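Local coordinates for CADD-like protein of unknown function (Nostoc punctiforme, PDB 3B5O) that is of unknown function but, as a CADD-like protein with a helical fold related to heme oxygenase, may be an oxidoreductase, at residues F51-V56 against S94-L99; F58-R63 against E80-E85; L155-V160 against Y174-H179. One frame throughout, in Å; residues are numbered along the deposited sequence. Where two conformers were deposited one is given.

How the interactions relate
Helix 38-68 serves both interaction 1 and interaction 2, which lie side by side along it. It meets helix 95-107 in interaction 1 and helix 72-85 in interaction 2. Both contacts are partly buried. In interaction 1 a lysine chain lies over a tyrosine, and in interaction 2 a salt bridge borders an isoleucine. Interaction 3 is buried and wholly apolar across its interface, where three aliphatic side chains pack against one phenylalanine ring between helices 135-163 and 170-180. His-95 links the three: it is hydrogen-bonded to Lys-178 of interaction 3 and weakly to Glu-85 of interaction 2. No hydrogen bond crosses within any of the three contacts.

Interaction 1 of 3, residues F51-V56 against S94-L99; sequences FPKELV and SHYTLL
Ser-94 OG accepts the backbone N-H of Thr-97 at 3.0 Å (N-H...O angle 157°), an N-cap bond that starts the helical turn from which Tyr-96 meets Lys-53. This contact joins the first turn of helix 95-107 to the middle of helix 38-68 in an all-helical fold, probably of the heme oxygenase type. The Tyr-96 ring receives Lys-53 over one face. Lys-53 CE lies 3.9 Å from the ring centroid, 28° off the normal, and makes a CH-pi contact. Lys-53 CE comes nearest at Tyr-96 CZ, 3.5 Å away. Nearer the backbone, Lys-53 CB is 3.8 Å from Tyr-96 CD1. The lysine leaves its helix with CG anti to the backbone N (chi1 169°), then bends at its third torsion, and this carries CE over the ring. Two conformers of Lys-53 were deposited, and the contact described is that of one. An alanine in place of Tyr-96 takes away the ring face, and the Lys-53 chain, left without it, would probably be freer to turn. Deeper in, Pro-52 sits where the helix is kinked, its N having no bond to the preceding turn. The proline ring completes the contact with CG 4.4 Å from Leu-99 CD2.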
loop_
_atom_site.group_PDB
_atom_site.type_symbol
_atom_site.label_atom_id
_atom_site.label_comp_id
_atom_site.label_asym_id
_atom_site.label_seq_id
_atom_site.Cartn_x
_atom_site.Cartn_y
_atom_site.Cartn_z
ATOM N N PHE A 51 -4.063 5.613 -2.921
ATOM C CA PHE A 51 -4.023 4.219 -2.558
ATOM C C PHE A 51 -4.325 3.954 -1.073
ATOM O O PHE A 51 -5.208 3.143 -0.769
ATOM C CB PHE A 51 -2.700 3.630 -3.057
ATOM C CG PHE A 51 -2.645 2.125 -3.062
ATOM C CD1 PHE A 51 -3.677 1.368 -3.571
ATOM C CD2 PHE A 51 -1.506 1.490 -2.626
ATOM C CE1 PHE A 51 -3.588 -0.033 -3.604
ATOM C CE2 PHE A 51 -1.423 0.104 -2.652
ATOM C CZ PHE A 51 -2.460 -0.638 -3.145
ATOM N N PRO A 52 -3.664 4.643 -0.131
ATOM C CA PRO A 52 -4.073 4.441 1.255
ATOM C C PRO A 52 -5.539 4.744 1.508
ATOM O O PRO A 52 -6.166 4.070 2.341
ATOM C CB PRO A 52 -3.182 5.383 2.066
ATOM C CG PRO A 52 -2.289 6.043 1.128
ATOM C CD PRO A 52 -2.459 5.481 -0.235
ATOM N N LYS A 53 -6.108 5.730 0.836
ATOM C CA LYS A 53 -7.542 5.980 1.010
ATOM C C LYS A 53 -8.320 4.734 0.607
ATOM O O LYS A 53 -9.101 4.131 1.373
ATOM C CB LYS A 53 -7.981 7.148 0.152
ATOM C CG LYS A 53 -9.522 7.291 0.079
ATOM C CD LYS A 53 -10.007 8.361 -0.901
ATOM C CE LYS A 53 -9.252 9.677 -0.835
ATOM N NZ LYS A 53 -10.186 10.840 -0.783
ATOM N N GLU A 54 -8.090 4.311 -0.615
ATOM C CA GLU A 54 -8.877 3.226 -1.142
ATOM C C GLU A 54 -8.657 1.898 -0.443
ATOM O O GLU A 54 -9.565 1.059 -0.405
ATOM C CB GLU A 54 -8.624 3.100 -2.642
ATOM C CG GLU A 54 -9.080 4.328 -3.414
ATOM C CD GLU A 54 -10.559 4.551 -3.305
ATOM O OE1 GLU A 54 -11.350 3.624 -3.600
ATOM O OE2 GLU A 54 -10.940 5.632 -2.857
ATOM N N LEU A 55 -7.473 1.699 0.115
ATOM C CA LEU A 55 -7.186 0.435 0.787
ATOM C C LEU A 55 -8.092 0.196 2.001
ATOM O O LEU A 55 -8.323 -0.941 2.357
ATOM C CB LEU A 55 -5.710 0.308 1.150
ATOM C CG LEU A 55 -4.734 -0.013 0.020
ATOM C CD1 LEU A 55 -3.314 0.139 0.541
ATOM C CD2 LEU A 55 -5.003 -1.444 -0.549
ATOM N N VAL A 56 -8.646 1.245 2.609
ATOM C CA VAL A 56 -9.565 1.045 3.729
ATOM C C VAL A 56 -10.813 0.300 3.217
ATOM O O VAL A 56 -11.254 -0.684 3.822
ATOM C CB VAL A 56 -9.919 2.343 4.411
ATOM C CG1 VAL A 56 -10.824 2.060 5.587
ATOM C CG2 VAL A 56 -8.646 3.073 4.892
ATOM N N SER A 94 -7.655 10.258 10.404
ATOM C CA SER A 94 -7.238 9.127 9.585
ATOM C C SER A 94 -5.791 9.239 9.133
ATOM O O SER A 94 -5.240 10.337 8.968
ATOM C CB SER A 94 -8.118 8.998 8.343
ATOM O OG SER A 94 -7.883 10.044 7.419
ATOM N N HIS A 95 -5.187 8.083 8.894
ATOM C CA HIS A 95 -3.849 8.040 8.301
ATOM C C HIS A 95 -3.780 8.779 6.978
ATOM O O HIS A 95 -2.812 9.496 6.710
ATOM C CB HIS A 95 -3.379 6.587 8.173
ATOM C CG HIS A 95 -3.085 5.935 9.487
ATOM N ND1 HIS A 95 -2.754 4.600 9.599
ATOM C CD2 HIS A 95 -3.062 6.433 10.745
ATOM C CE1 HIS A 95 -2.542 4.308 10.867
ATOM N NE2 HIS A 95 -2.718 5.402 11.585
ATOM N N TYR A 96 -4.812 8.641 6.147
ATOM C CA TYR A 96 -4.893 9.362 4.896
ATOM C C TYR A 96 -4.823 10.867 5.121
ATOM O O TYR A 96 -4.076 11.579 4.454
ATOM C CB TYR A 96 -6.172 8.979 4.120
ATOM C CG TYR A 96 -6.415 9.864 2.942
ATOM C CD1 TYR A 96 -5.687 9.706 1.760
ATOM C CD2 TYR A 96 -7.299 10.922 3.018
ATOM C CE1 TYR A 96 -5.898 10.518 0.698
ATOM C CE2 TYR A 96 -7.493 11.769 1.965
ATOM C CZ TYR A 96 -6.781 11.578 0.790
ATOM O OH TYR A 96 -7.002 12.407 -0.269
ATOM N N THR A 97 -5.609 11.359 6.067
ATOM C CA THR A 97 -5.633 12.782 6.335
ATOM C C THR A 97 -4.299 13.295 6.855
ATOM O O THR A 97 -3.878 14.390 6.457
ATOM C CB THR A 97 -6.784 13.108 7.281
ATOM O OG1 THR A 97 -7.995 12.916 6.555
ATOM C CG2 THR A 97 -6.697 14.559 7.769
ATOM N N LEU A 98 -3.637 12.519 7.705
ATOM C CA LEU A 98 -2.308 12.915 8.205
ATOM C C LEU A 98 -1.337 13.096 7.042
ATOM O O LEU A 98 -0.590 14.061 6.983
ATOM C CB LEU A 98 -1.771 11.911 9.208
ATOM C CG LEU A 98 -2.510 11.812 10.544
ATOM C CD1 LEU A 98 -1.988 10.639 11.358
ATOM C CD2 LEU A 98 -2.386 13.127 11.352
ATOM N N LEU A 99 -1.344 12.154 6.112
ATOM C CA LEU A 99 -0.504 12.284 4.934
ATOM C C LEU A 99 -0.899 13.485 4.082
ATOM O O LEU A 99 -0.049 14.308 3.706
ATOM C CB LEU A 99 -0.559 10.994 4.097
ATOM C CG LEU A 99 0.206 11.015 2.778
ATOM C CD1 LEU A 99 1.704 11.218 3.024
ATOM C CD2 LEU A 99 -0.053 9.701 2.013
#

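Interaction 2 of 3, residues F58-R63 against E80-E85; sequences FTELAR and ENIDEE
Ile-82 holds CG1 beside its backbone N (chi1 -71°) and extends CD1 from there, which carries the branch to Thr-59 and Glu-60. The contact lies in a helical hairpin: helices 38-68 and 72-85 follow each other in the chain and run antiparallel. The two segments make an angle of 161°, with their axes 10.0 Å apart. Thr-59 turns its methyl to the partner helix, and CG2 packs 3.7 Å from Ile-82 CG1. The threonine hydroxyl is used within its own helix, where OG1 is hydrogen-bonded to Leu-55 O. Ile-82 CD1 passes on to Glu-60, lying 3.6 Å from OE1. It therefore touches the carboxylate beside a salt bridge. Arg-63 grips Glu-60 side-on with two nitrogens, one turn along the same helix. Its NE reaches OE1 of Glu-60 at 2.9 Å in a nearly straight bond (175°), and NH2 of Arg-63 bonds OE2 of Glu-60 at 2.9 Å. Arg-64 NE is a second salt-bridge partner of OE2. The carboxylate sits at the guanidinium edge, near its plane, but is itself turned out of that plane. The two bonds limit its rotation and probably balance its charge. The arginine chain also borders the isoleucine, with Arg-63 CD 4.3 Å from Ile-82 CD1.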
loop_
_atom_site.group_PDB
_atom_site.type_symbol
_atom_site.label_atom_id
_atom_site.label_comp_id
_atom_site.label_asym_id
_atom_site.label_seq_id
_atom_site.Cartn_x
_atom_site.Cartn_y
_atom_site.Cartn_z
ATOM N N PHE A 58 -10.984 -1.579 0.509
ATOM C CA PHE A 58 -10.641 -2.956 0.155
ATOM C C PHE A 58 -10.537 -3.829 1.401
ATOM O O PHE A 58 -10.931 -4.986 1.387
ATOM C CB PHE A 58 -9.359 -3.013 -0.672
ATOM C CG PHE A 58 -9.512 -2.433 -2.049
ATOM C CD1 PHE A 58 -10.411 -2.974 -2.947
ATOM C CD2 PHE A 58 -8.706 -1.392 -2.471
ATOM C CE1 PHE A 58 -10.548 -2.431 -4.215
ATOM C CE2 PHE A 58 -8.841 -0.869 -3.740
ATOM C CZ PHE A 58 -9.749 -1.385 -4.588
ATOM N N THR A 59 -9.989 -3.278 2.479
ATOM C CA THR A 59 -9.892 -4.034 3.740
ATOM C C THR A 59 -11.301 -4.390 4.256
ATOM O O THR A 59 -11.518 -5.489 4.782
ATOM C CB THR A 59 -9.086 -3.253 4.792
ATOM O OG1 THR A 59 -7.782 -2.977 4.260
ATOM C CG2 THR A 59 -8.928 -4.067 6.064
ATOM N N GLU A 60 -12.264 -3.488 4.077
ATOM C CA GLU A 60 -13.657 -3.770 4.379
ATOM C C GLU A 60 -14.200 -4.923 3.572
ATOM O O GLU A 60 -14.928 -5.772 4.092
ATOM C CB GLU A 60 -14.508 -2.519 4.213
ATOM C CG GLU A 60 -15.999 -2.714 4.385
ATOM C CD GLU A 60 -16.450 -3.201 5.722
ATOM O OE1 GLU A 60 -15.699 -3.110 6.701
ATOM O OE2 GLU A 60 -17.625 -3.636 5.780
ATOM N N LEU A 61 -13.876 -4.982 2.291
ATOM C CA LEU A 61 -14.309 -6.120 1.482
ATOM C C LEU A 61 -13.712 -7.420 2.008
ATOM O O LEU A 61 -14.388 -8.456 2.060
ATOM C CB LEU A 61 -13.956 -5.926 0.023
ATOM C CG LEU A 61 -14.641 -4.774 -0.702
ATOM C CD1 LEU A 61 -14.180 -4.715 -2.165
ATOM C CD2 LEU A 61 -16.162 -4.885 -0.597
ATOM N N ALA A 62 -12.448 -7.384 2.409
ATOM C CA ALA A 62 -11.806 -8.573 2.984
ATOM C C ALA A 62 -12.468 -8.974 4.307
ATOM O O ALA A 62 -12.650 -10.168 4.575
ATOM C CB ALA A 62 -10.305 -8.317 3.203
ATOM N N ARG A 63 -12.842 -7.984 5.114
ATOM C CA ARG A 63 -13.535 -8.254 6.371
ATOM C C ARG A 63 -14.831 -9.012 6.105
ATOM O O ARG A 63 -15.165 -9.982 6.798
ATOM C CB ARG A 63 -13.799 -6.949 7.110
ATOM C CG ARG A 63 -14.385 -7.162 8.512
ATOM C CD ARG A 63 -14.832 -5.860 9.146
ATOM N NE ARG A 63 -16.023 -5.317 8.509
ATOM C CZ ARG A 63 -17.263 -5.723 8.748
ATOM N NH1 ARG A 63 -17.507 -6.681 9.628
ATOM N NH2 ARG A 63 -18.262 -5.175 8.096
ATOM N N GLU A 80 -10.172 -4.003 13.398
ATOM C CA GLU A 80 -9.207 -3.190 14.125
ATOM C C GLU A 80 -8.293 -2.406 13.170
ATOM O O GLU A 80 -8.004 -1.235 13.413
ATOM C CB GLU A 80 -8.422 -4.044 15.129
ATOM C CG GLU A 80 -9.326 -4.609 16.233
ATOM C CD GLU A 80 -8.585 -5.495 17.216
ATOM O OE1 GLU A 80 -7.364 -5.286 17.395
ATOM O OE2 GLU A 80 -9.235 -6.388 17.818
ATOM N N ASN A 81 -7.848 -3.039 12.072
ATOM C CA ASN A 81 -7.024 -2.345 11.074
ATOM C C ASN A 81 -7.779 -1.149 10.523
ATOM O O ASN A 81 -7.240 -0.047 10.444
ATOM C CB ASN A 81 -6.664 -3.234 9.870
ATOM C CG ASN A 81 -5.659 -4.329 10.188
ATOM O OD1 ASN A 81 -5.315 -5.114 9.308
ATOM N ND2 ASN A 81 -5.194 -4.387 11.409
ATOM N N ILE A 82 -9.032 -1.378 10.129
ATOM C CA ILE A 82 -9.867 -0.308 9.586
ATOM C C ILE A 82 -10.014 0.826 10.591
ATOM O O ILE A 82 -9.813 1.995 10.261
ATOM C CB ILE A 82 -11.252 -0.858 9.188
ATOM C CG1 ILE A 82 -11.131 -1.741 7.949
ATOM C CG2 ILE A 82 -12.244 0.258 8.936
ATOM C CD1 ILE A 82 -12.296 -2.672 7.770
ATOM N N ASP A 83 -10.306 0.469 11.835
ATOM C CA ASP A 83 -10.459 1.474 12.900
ATOM C C ASP A 83 -9.175 2.304 13.045
ATOM O O ASP A 83 -9.220 3.534 13.134
ATOM C CB ASP A 83 -10.771 0.809 14.252
ATOM C CG ASP A 83 -12.127 0.135 14.303
ATOM O OD1 ASP A 83 -12.959 0.346 13.406
ATOM O OD2 ASP A 83 -12.351 -0.625 15.276
ATOM N N GLU A 84 -8.025 1.629 13.050
ATOM C CA GLU A 84 -6.742 2.329 13.146
ATOM C C GLU A 84 -6.477 3.232 11.938
ATOM O O GLU A 84 -6.122 4.392 12.078
ATOM C CB GLU A 84 -5.602 1.329 13.329
ATOM C CG GLU A 84 -4.225 1.975 13.375
ATOM N N GLU A 85 -6.687 2.726 10.729
ATOM C CA GLU A 85 -6.475 3.555 9.555
ATOM C C GLU A 85 -7.403 4.777 9.542
ATOM O O GLU A 85 -7.052 5.811 9.005
ATOM C CB GLU A 85 -6.659 2.751 8.245
ATOM C CG GLU A 85 -5.634 1.631 8.051
ATOM C CD GLU A 85 -4.201 2.113 8.095
ATOM O OE1 GLU A 85 -3.879 3.078 7.371
ATOM O OE2 GLU A 85 -3.407 1.521 8.860
#

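Interaction 3 of 3, residues L155-V160 against Y174-H179; sequences LIVKLV and YFFSKH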
loop_
_atom_site.group_PDB
_atom_site.type_symbol
_atom_site.label_atom_id
_atom_site.label_comp_id
_atom_site.label_asym_id
_atom_site.label_seq_id
_atom_site.Cartn_x
_atom_site.Cartn_y
_atom_site.Cartn_z
ATOM N N LEU A 155 9.863 4.077 1.200
ATOM C CA LEU A 155 9.928 4.810 -0.069
ATOM C C LEU A 155 9.233 6.164 0.004
ATOM O O LEU A 155 9.733 7.155 -0.531
ATOM C CB LEU A 155 9.313 3.980 -1.210
ATOM C CG LEU A 155 10.272 2.921 -1.750
ATOM C CD1 LEU A 155 9.509 1.746 -2.367
ATOM C CD2 LEU A 155 11.213 3.519 -2.764
ATOM N N ILE A 156 8.066 6.207 0.630
ATOM C CA ILE A 156 7.348 7.450 0.753
ATOM C C ILE A 156 8.146 8.458 1.584
ATOM O O ILE A 156 8.228 9.625 1.199
ATOM C CB ILE A 156 5.936 7.254 1.349
ATOM C CG1 ILE A 156 5.074 6.385 0.426
ATOM C CG2 ILE A 156 5.276 8.591 1.591
ATOM C CD1 ILE A 156 5.103 6.734 -1.003
ATOM N N VAL A 157 8.753 8.009 2.683
ATOM C CA VAL A 157 9.614 8.910 3.480
ATOM C C VAL A 157 10.719 9.495 2.576
ATOM O O VAL A 157 11.002 10.712 2.613
ATOM C CB VAL A 157 10.224 8.186 4.717
ATOM C CG1 VAL A 157 11.292 9.069 5.393
ATOM C CG2 VAL A 157 9.151 7.855 5.713
ATOM N N LYS A 158 11.364 8.642 1.781
ATOM C CA LYS A 158 12.412 9.099 0.871
ATOM C C LYS A 158 11.903 10.163 -0.091
ATOM O O LYS A 158 12.506 11.224 -0.231
ATOM C CB LYS A 158 13.014 7.929 0.095
ATOM C CG LYS A 158 14.059 8.323 -0.947
ATOM C CD LYS A 158 14.659 7.099 -1.618
ATOM C CE LYS A 158 15.731 7.471 -2.609
ATOM N NZ LYS A 158 16.958 7.924 -1.905
ATOM N N LEU A 159 10.780 9.895 -0.749
ATOM C CA LEU A 159 10.248 10.848 -1.726
ATOM C C LEU A 159 9.836 12.150 -1.059
ATOM O O LEU A 159 10.062 13.233 -1.609
ATOM C CB LEU A 159 9.058 10.243 -2.459
ATOM C CG LEU A 159 9.376 8.990 -3.276
ATOM C CD1 LEU A 159 8.100 8.482 -3.964
ATOM C CD2 LEU A 159 10.494 9.260 -4.319
ATOM N N VAL A 160 9.225 12.049 0.119
ATOM C CA VAL A 160 8.755 13.248 0.831
ATOM C C VAL A 160 9.946 14.077 1.310
ATOM O O VAL A 160 9.926 15.318 1.189
ATOM C CB VAL A 160 7.743 12.897 1.959
ATOM C CG1 VAL A 160 7.430 14.130 2.832
ATOM C CG2 VAL A 160 6.446 12.353 1.344
ATOM N N TYR A 174 5.504 12.200 12.805
ATOM C CA TYR A 174 4.943 11.200 13.727
ATOM C C TYR A 174 4.270 10.055 12.971
ATOM O O TYR A 174 4.475 8.880 13.308
ATOM C CB TYR A 174 3.921 11.805 14.713
ATOM C CG TYR A 174 3.228 10.730 15.533
ATOM C CD1 TYR A 174 3.820 10.211 16.681
ATOM C CD2 TYR A 174 2.000 10.200 15.133
ATOM C CE1 TYR A 174 3.200 9.210 17.425
ATOM C CE2 TYR A 174 1.375 9.196 15.865
ATOM C CZ TYR A 174 1.978 8.705 17.010
ATOM O OH TYR A 174 1.364 7.707 17.735
ATOM N N PHE A 175 3.446 10.398 11.983
ATOM C CA PHE A 175 2.852 9.398 11.081
ATOM C C PHE A 175 3.916 8.417 10.573
ATOM O O PHE A 175 3.712 7.200 10.605
ATOM C CB PHE A 175 2.124 10.078 9.905
ATOM C CG PHE A 175 1.721 9.131 8.791
ATOM C CD1 PHE A 175 0.731 8.173 8.996
ATOM C CD2 PHE A 175 2.331 9.207 7.539
ATOM C CE1 PHE A 175 0.362 7.299 7.972
ATOM C CE2 PHE A 175 1.968 8.337 6.502
ATOM C CZ PHE A 175 0.978 7.390 6.719
ATOM N N PHE A 176 5.050 8.944 10.115
ATOM C CA PHE A 176 6.130 8.093 9.625
ATOM C C PHE A 176 6.786 7.274 10.744
ATOM O O PHE A 176 6.999 6.065 10.599
ATOM C CB PHE A 176 7.186 8.935 8.905
ATOM C CG PHE A 176 6.748 9.469 7.570
ATOM C CD1 PHE A 176 5.953 8.712 6.714
ATOM C CD2 PHE A 176 7.185 10.707 7.135
ATOM C CE1 PHE A 176 5.572 9.217 5.465
ATOM C CE2 PHE A 176 6.816 11.204 5.902
ATOM C CZ PHE A 176 6.005 10.460 5.066
ATOM N N SER A 177 7.094 7.924 11.863
ATOM C CA SER A 177 7.777 7.245 12.972
ATOM C C SER A 177 6.944 6.140 13.619
ATOM O O SER A 177 7.494 5.103 14.014
ATOM C CB SER A 177 8.229 8.257 14.028
ATOM O OG SER A 177 9.284 9.058 13.517
ATOM N N LYS A 178 5.625 6.333 13.709
ATOM C CA LYS A 178 4.751 5.313 14.306
ATOM C C LYS A 178 4.739 4.016 13.501
ATOM O O LYS A 178 4.489 2.946 14.054
ATOM C CB LYS A 178 3.312 5.828 14.529
ATOM C CG LYS A 178 2.424 5.971 13.275
ATOM C CD LYS A 178 0.917 6.081 13.629
ATOM C CE LYS A 178 0.275 4.706 13.856
ATOM N NZ LYS A 178 -1.179 4.774 14.247
ATOM N N HIS A 179 5.012 4.113 12.202
ATOM C CA HIS A 179 5.041 2.944 11.333
ATOM C C HIS A 179 6.444 2.367 11.141
ATOM O O HIS A 179 6.581 1.174 10.890
ATOM C CB HIS A 179 4.475 3.303 9.962
ATOM C CG HIS A 179 2.987 3.476 9.939
ATOM N ND1 HIS A 179 2.374 4.689 10.171
ATOM C CD2 HIS A 179 1.992 2.595 9.677
ATOM C CE1 HIS A 179 1.064 4.545 10.072
ATOM N NE2 HIS A 179 0.806 3.283 9.773
#
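The Phe-176 ring has Val-157 CG2 over one face and Val-160 CG2 at its edge, near the ring plane. Ile-156 CG2 approaches the same ring obliquely. The arrangement is an antiparallel helix pair, in which helix 170-180 packs on the later part of helix 135-163. The segments make an angle of 152° and their axes come within 11.2 Å. Their nearest backbones are at Val-157 and Phe-176. Phe-176 keeps CG beside its own backbone N (chi1 -72°), and this sends the ring across to the facing helix. Val-157 CG2 makes a CH-pi contact there, off-centre, and lies only 3.4 Å from Phe-176 CG. The packing at this point is close. Farther out, Ile-156 CG2 is 3.9 Å from Phe-176 CE1, and the two side chains cross at about a right angle. Val-160 CG2 stands 4.2 Å from Phe-176 CZ at the far end of the ring. One aromatic side chain thus fits among three branched aliphatic ones, and the interface itself is apolar. Met-45 of helix 38-68 touches both Ile-156 and Val-160, tying the pair to the rest of the bundle. One turn on from Phe-175, His-179 meets the His-95 ring edge-to-face. His-179 ND1 donates to Phe-175 O at 2.9 Å in an almost straight bond (174°), with the oxygen lying in the plane of the imidazole.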